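Local coordinates for putative surface anchored protein (Clostridium perfringens B, PDB 4NI6) that probably serves as a cell-surface adhesin, its shaft built of Ig-like repeat domains stabilised by autocatalytically formed internal ester cross-links, at residues 46-51 and 121-126; 83-88 and 100-105. All coordinates share one frame; numbering follows the deposited sequence. Where two conformers were deposited one is given.

Contact 1: 46-51 and 121-126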
loop_
_atom_site.group_PDB
_atom_site.type_symbol
_atom_site.label_atom_id
_atom_site.label_comp_id
_atom_site.label_asym_id
_atom_site.label_seq_id
_atom_site.Cartn_x
_atom_site.Cartn_y
_atom_site.Cartn_z
ATOM N N GLU A 46 -14.556 11.013 8.469
ATOM C CA GLU A 46 -14.734 9.685 9.020
ATOM C C GLU A 46 -13.385 8.959 9.185
ATOM O O GLU A 46 -12.488 9.076 8.315
ATOM C CB GLU A 46 -15.662 8.834 8.127
ATOM C CG GLU A 46 -17.120 9.237 8.215
ATOM C CD GLU A 46 -17.736 8.971 9.564
ATOM O OE1 GLU A 46 -17.412 8.017 10.288
ATOM O OE2 GLU A 46 -18.794 9.562 9.748
ATOM N N LYS A 47 -13.288 8.147 10.229
ATOM C CA LYS A 47 -12.090 7.320 10.472
ATOM C C LYS A 47 -12.175 6.003 9.718
ATOM O O LYS A 47 -13.274 5.399 9.588
ATOM C CB LYS A 47 -11.965 7.014 11.964
ATOM C CG LYS A 47 -11.642 8.224 12.818
ATOM C CD LYS A 47 -11.203 7.884 14.235
ATOM C CE LYS A 47 -12.287 7.155 15.017
ATOM N NZ LYS A 47 -12.004 7.114 16.482
ATOM N N TYR A 48 -11.001 5.548 9.266
ATOM C CA TYR A 48 -10.823 4.274 8.550
ATOM C C TYR A 48 -9.667 3.504 9.157
ATOM O O TYR A 48 -8.715 4.119 9.634
ATOM C CB TYR A 48 -10.522 4.503 7.059
ATOM C CG TYR A 48 -11.692 5.084 6.290
ATOM C CD1 TYR A 48 -12.022 6.444 6.399
ATOM C CD2 TYR A 48 -12.406 4.300 5.409
ATOM C CE1 TYR A 48 -13.139 6.972 5.743
ATOM C CE2 TYR A 48 -13.526 4.802 4.764
ATOM C CZ TYR A 48 -13.852 6.146 4.908
ATOM O OH TYR A 48 -14.995 6.681 4.314
ATOM N N ASN A 49 -9.821 2.188 9.221
ATOM C CA ASN A 49 -8.705 1.305 9.505
ATOM C C ASN A 49 -7.981 1.061 8.174
ATOM O O ASN A 49 -8.542 0.454 7.263
ATOM C CB ASN A 49 -9.237 -0.055 9.986
ATOM C CG ASN A 49 -10.386 0.024 11.021
ATOM O OD1 ASN A 49 -11.439 -0.642 10.877
ATOM N ND2 ASN A 49 -10.152 0.710 12.113
ATOM N N LEU A 50 -6.709 1.475 8.083
ATOM C CA LEU A 50 -5.908 1.288 6.864
ATOM C C LEU A 50 -4.929 0.152 7.096
ATOM O O LEU A 50 -4.061 0.264 7.974
ATOM C CB LEU A 50 -5.174 2.579 6.526
ATOM C CG LEU A 50 -4.289 2.477 5.268
ATOM C CD1 LEU A 50 -5.118 2.270 4.013
ATOM C CD2 LEU A 50 -3.377 3.683 5.114
ATOM N N THR A 51 -5.117 -0.930 6.372
ATOM C CA THR A 51 -4.142 -2.047 6.423
ATOM C C THR A 51 -3.339 -2.098 5.146
ATOM O O THR A 51 -3.867 -2.225 4.056
ATOM C CB THR A 51 -4.856 -3.394 6.598
ATOM O OG1 THR A 51 -5.564 -3.395 7.839
ATOM C CG2 THR A 51 -3.834 -4.568 6.586
ATOM N N THR A 121 -23.262 -1.557 7.182
ATOM C CA THR A 121 -22.074 -2.033 6.482
ATOM C C THR A 121 -21.025 -0.945 6.465
ATOM O O THR A 121 -21.317 0.216 6.287
ATOM C CB THR A 121 -22.396 -2.476 5.033
ATOM O OG1 THR A 121 -23.358 -3.544 5.065
ATOM C CG2 THR A 121 -21.151 -2.947 4.328
ATOM N N LYS A 122 -19.772 -1.350 6.690
ATOM C CA LYS A 122 -18.608 -0.455 6.613
ATOM C C LYS A 122 -18.213 -0.241 5.136
ATOM O O LYS A 122 -18.347 -1.155 4.313
ATOM C CB LYS A 122 -17.414 -1.033 7.416
ATOM C CG LYS A 122 -17.655 -1.271 8.916
ATOM C CD LYS A 122 -16.526 -2.075 9.590
ATOM C CE LYS A 122 -16.876 -2.497 11.023
ATOM N NZ LYS A 122 -15.829 -3.264 11.765
ATOM N N GLN A 123 -17.836 0.987 4.784
ATOM C CA GLN A 123 -17.287 1.274 3.461
ATOM C C GLN A 123 -15.884 0.671 3.362
ATOM O O GLN A 123 -15.037 0.959 4.207
ATOM C CB GLN A 123 -17.178 2.779 3.233
ATOM C CG GLN A 123 -16.722 3.083 1.811
ATOM C CD GLN A 123 -16.558 4.553 1.546
ATOM O OE1 GLN A 123 -16.275 5.334 2.441
ATOM N NE2 GLN A 123 -16.668 4.925 0.296
ATOM N N VAL A 124 -15.660 -0.187 2.374
ATOM C CA VAL A 124 -14.326 -0.783 2.133
ATOM C C VAL A 124 -13.914 -0.308 0.768
ATOM O O VAL A 124 -14.606 -0.523 -0.219
ATOM C CB VAL A 124 -14.419 -2.320 2.176
ATOM C CG1 VAL A 124 -13.110 -2.935 1.693
ATOM C CG2 VAL A 124 -14.733 -2.784 3.593
ATOM N N VAL A 125 -12.710 0.254 0.705
ATOM C CA VAL A 125 -12.113 0.669 -0.553
ATOM C C VAL A 125 -10.671 0.167 -0.530
ATOM O O VAL A 125 -9.941 0.322 0.456
ATOM C CB VAL A 125 -12.144 2.203 -0.695
ATOM C CG1 VAL A 125 -11.655 2.634 -2.060
ATOM C CG2 VAL A 125 -13.580 2.712 -0.496
ATOM N N LYS A 126 -10.291 -0.523 -1.591
ATOM C CA LYS A 126 -9.009 -1.200 -1.573
ATOM C C LYS A 126 -8.254 -1.055 -2.877
ATOM O O LYS A 126 -8.823 -0.689 -3.898
ATOM C CB LYS A 126 -9.225 -2.649 -1.219
ATOM C CG LYS A 126 -9.911 -3.455 -2.293
ATOM C CD LYS A 126 -10.396 -4.782 -1.736
ATOM C CE LYS A 126 -11.282 -4.574 -0.522
ATOM N NZ LYS A 126 -11.488 -5.831 0.251
#

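Contact 2: 83-88 and 100-105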
loop_
_atom_site.group_PDB
_atom_site.type_symbol
_atom_site.label_atom_id
_atom_site.label_comp_id
_atom_site.label_asym_id
_atom_site.label_seq_id
_atom_site.Cartn_x
_atom_site.Cartn_y
_atom_site.Cartn_z
ATOM N N TRP A 83 -2.904 9.836 2.352
ATOM C CA TRP A 83 -2.362 9.251 3.572
ATOM C C TRP A 83 -0.987 8.687 3.276
ATOM O O TRP A 83 -0.639 8.471 2.119
ATOM C CB TRP A 83 -3.240 8.116 4.076
ATOM C CG TRP A 83 -4.623 8.523 4.489
ATOM C CD1 TRP A 83 -5.005 9.599 5.277
ATOM C CD2 TRP A 83 -5.830 7.738 4.279
ATOM N NE1 TRP A 83 -6.370 9.582 5.441
ATOM C CE2 TRP A 83 -6.912 8.461 4.909
ATOM C CE3 TRP A 83 -6.124 6.615 3.552
ATOM C CZ2 TRP A 83 -8.235 8.015 4.849
ATOM C CZ3 TRP A 83 -7.415 6.120 3.562
ATOM C CH2 TRP A 83 -8.470 6.849 4.144
ATOM N N GLU A 84 -0.246 8.390 4.330
ATOM C CA GLU A 84 1.026 7.672 4.248
ATOM C C GLU A 84 1.000 6.489 5.184
ATOM O O GLU A 84 0.408 6.567 6.265
ATOM C CB GLU A 84 2.180 8.612 4.607
ATOM C CG GLU A 84 2.305 9.721 3.593
ATOM C CD GLU A 84 3.485 10.603 3.864
ATOM O OE1 GLU A 84 4.481 10.099 4.424
ATOM O OE2 GLU A 84 3.418 11.800 3.540
ATOM N N LEU A 85 1.758 5.447 4.822
ATOM C CA LEU A 85 1.889 4.242 5.644
ATOM C C LEU A 85 3.337 3.759 5.556
ATOM O O LEU A 85 3.823 3.465 4.464
ATOM C CB LEU A 85 0.946 3.136 5.157
ATOM C CG LEU A 85 0.941 1.900 6.051
ATOM C CD1 LEU A 85 -0.450 1.320 6.210
ATOM C CD2 LEU A 85 1.847 0.859 5.453
ATOM N N ASP A 86 4.034 3.723 6.686
ATOM C CA ASP A 86 5.475 3.459 6.718
ATOM C C ASP A 86 5.688 2.052 7.279
ATOM O O ASP A 86 5.364 1.793 8.442
ATOM C CB ASP A 86 6.133 4.506 7.646
ATOM C CG ASP A 86 7.645 4.494 7.619
ATOM O OD1 ASP A 86 8.223 3.574 7.006
ATOM O OD2 ASP A 86 8.238 5.437 8.189
ATOM N N PHE A 87 6.225 1.147 6.458
ATOM C CA PHE A 87 6.525 -0.199 6.907
ATOM C C PHE A 87 7.848 -0.265 7.671
ATOM O O PHE A 87 8.208 -1.318 8.195
ATOM C CB PHE A 87 6.627 -1.183 5.724
ATOM C CG PHE A 87 5.309 -1.440 5.029
ATOM C CD1 PHE A 87 4.444 -2.426 5.491
ATOM C CD2 PHE A 87 5.024 -0.822 3.820
ATOM C CE1 PHE A 87 3.224 -2.650 4.865
ATOM C CE2 PHE A 87 3.814 -1.071 3.177
ATOM C CZ PHE A 87 2.923 -1.994 3.701
ATOM N N GLY A 88 8.614 0.817 7.648
ATOM C CA GLY A 88 9.958 0.824 8.220
ATOM C C GLY A 88 10.941 -0.010 7.419
ATOM O O GLY A 88 10.715 -0.348 6.260
ATOM N N VAL A 100 2.943 -3.516 -2.818
ATOM C CA VAL A 100 2.121 -3.040 -1.696
ATOM C C VAL A 100 0.639 -3.085 -2.017
ATOM O O VAL A 100 0.239 -2.649 -3.099
ATOM C CB VAL A 100 2.493 -1.614 -1.292
ATOM C CG1 VAL A 100 1.615 -1.112 -0.144
ATOM C CG2 VAL A 100 3.966 -1.518 -0.899
ATOM N N PHE A 101 -0.099 -3.741 -1.123
ATOM C CA PHE A 101 -1.564 -3.742 -1.128
ATOM C C PHE A 101 -2.061 -2.782 -0.031
ATOM O O PHE A 101 -1.457 -2.681 1.039
ATOM C CB PHE A 101 -2.037 -5.128 -0.779
ATOM C CG PHE A 101 -1.958 -6.145 -1.886
ATOM C CD1 PHE A 101 -1.380 -5.872 -3.119
ATOM C CD2 PHE A 101 -2.464 -7.423 -1.661
ATOM C CE1 PHE A 101 -1.310 -6.839 -4.110
ATOM C CE2 PHE A 101 -2.410 -8.398 -2.654
ATOM C CZ PHE A 101 -1.822 -8.110 -3.873
ATOM N N GLU A 102 -3.225 -2.138 -0.260
ATOM C CA GLU A 102 -3.855 -1.266 0.753
ATOM C C GLU A 102 -5.357 -1.526 0.805
ATOM O O GLU A 102 -5.973 -1.779 -0.229
ATOM C CB GLU A 102 -3.657 0.197 0.387
ATOM C CG GLU A 102 -2.230 0.695 0.451
ATOM C CD GLU A 102 -1.647 0.880 1.852
ATOM O OE1 GLU A 102 -0.436 1.250 1.943
ATOM O OE2 GLU A 102 -2.287 0.537 2.856
ATOM N N ASN A 103 -5.876 -1.570 2.021
ATOM C CA ASN A 103 -7.296 -1.778 2.270
ATOM C C ASN A 103 -7.728 -0.786 3.338
ATOM O O ASN A 103 -7.243 -0.806 4.468
ATOM C CB ASN A 103 -7.472 -3.175 2.774
ATOM C CG ASN A 103 -8.922 -3.562 2.923
ATOM O OD1 ASN A 103 -9.492 -4.226 2.064
ATOM N ND2 ASN A 103 -9.538 -3.114 4.005
ATOM N N ALA A 104 -8.716 0.045 2.990
ATOM C CA ALA A 104 -9.281 1.028 3.941
ATOM C C ALA A 104 -10.716 0.616 4.257
ATOM O O ALA A 104 -11.538 0.476 3.355
ATOM C CB ALA A 104 -9.308 2.415 3.323
ATOM N N GLU A 105 -10.984 0.397 5.529
ATOM C CA GLU A 105 -12.317 0.011 5.969
ATOM C C GLU A 105 -12.821 1.049 6.977
ATOM O O GLU A 105 -12.179 1.299 7.996
ATOM C CB GLU A 105 -12.261 -1.346 6.657
ATOM C CG GLU A 105 -13.605 -1.810 7.231
ATOM C CD GLU A 105 -13.432 -2.948 8.211
ATOM O OE1 GLU A 105 -12.604 -2.840 9.147
ATOM O OE2 GLU A 105 -14.119 -3.964 8.032
#

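Contact 1: 46-51 and 121-126
Tyr-48 and Gln-123 carry this contact through a single hydrogen bond, from Tyr-48 OH to Gln-123 OE1 at 2.6 Å. The C=O...donor angle is 164°, so the phenol meets the amide oxygen almost head-on. OE1 lies at the ring edge, in the ring plane, while the amide plane is turned 49° from the ring. OE1 is also 3.6 Å from Tyr-48 CE2. The torsions explain the reach: Gln-123 has CG anti to its backbone N (chi1 -175°) and stays extended beyond it, carrying the amide toward residues 46-51. The two CA atoms are 8.8 Å apart, consistent with an intervening strand, and strand 97-106 does pair with both strands in the mixed sheet of this Ig-like domain.

Each polar end has a second partner. Tyr-48 OH is also hydrogen-bonded to Val-43 N, and Gln-123 NE2 to Asp-41 O, so the connection just before strand 47-57 is drawn into the same network. Around the buried ring, Leu-42, Val-73 and Leu-110 supply apolar cover.

The other side is looser. Lys-122 is exposed, and in the conformer given its NZ remains 5.2 Å from Asn-49 OD1; both side chains instead touch Glu-105 of the strand between them. Val-124, also exposed, has its CB directed away from residues 46-51.

Chemically, the phenol is a donor to OE1 and an acceptor from Val-43 N, an arrangement in which each bond would be expected to reinforce the other. With both amide atoms in use, rotation of the Gln-123 amide is probably restrained. That Gln-123 keeps its NE2, hydrogen-bonded to Asp-41 O, is consistent with an unreacted amide, not one spent in an ester bond.

Contact 2: 83-88 and 100-105
The two facing sheets of the Ig-like sandwich meet here: strand 81-90 edges the four-stranded antiparallel sheet, and strand 97-106 belongs to the mixed one. The axes of the short segments approach to 10.6 Å at 128°, a spacing bridged by side chains. At one end Trp-83 CZ3 approaches Ala-104 CB at 4.2 Å. At the other, Phe-87 presents its ring edge to Val-100, with CE2 at 4.0 Å from CG1; in the conformer given, Leu-85 CD2 sits 3.5 Å above one face of that ring, offset toward the rim. Between them Leu-85 and Glu-102 run past one another from opposing strands, Leu-85 CD1 lying 3.9 Å from Glu-102 OE2. The Glu-102 chain bends at chi2 (-73°), bringing the carboxylate alongside leucine. Its OE1 also lies close to Asp-35 OD2 of strand 31-39, placing two acidic groups together between the sheets. Around Phe-87, Asp-86 OD1 accepts a hydrogen bond from Gly-88 N at 2.9 Å, an Asx turn.

Neighbouring strands complete the core: Tyr-39 of strand 31-39 stacks on Trp-83, whose NE1 is hydrogen-bonded to Thr-74 O, while Leu-50 of strand 47-57 touches both Leu-85 and Glu-102.

Strand 97-106 ties the two contacts together. Contact 1 reaches across it within the mixed sheet, whereas contact 2 runs from it to the opposing sheet. Its edges meet the flanking strands through probable backbone hydrogen bonds, Asn-49 N to Glu-105 O and Val-125 O to Ala-104 N, each 2.8 Å. Contact 2 is core: all six touching residues are buried, and its centre lies about 4 Å from that of the chain. Contact 1, about 14 Å out, is partly buried. The chemistry follows place: one directional polar bond toward the domain's end, dispersed apolar packing plus a buried carboxylate at its middle. Along the chain, contact 2 nests within the span closed by contact 1.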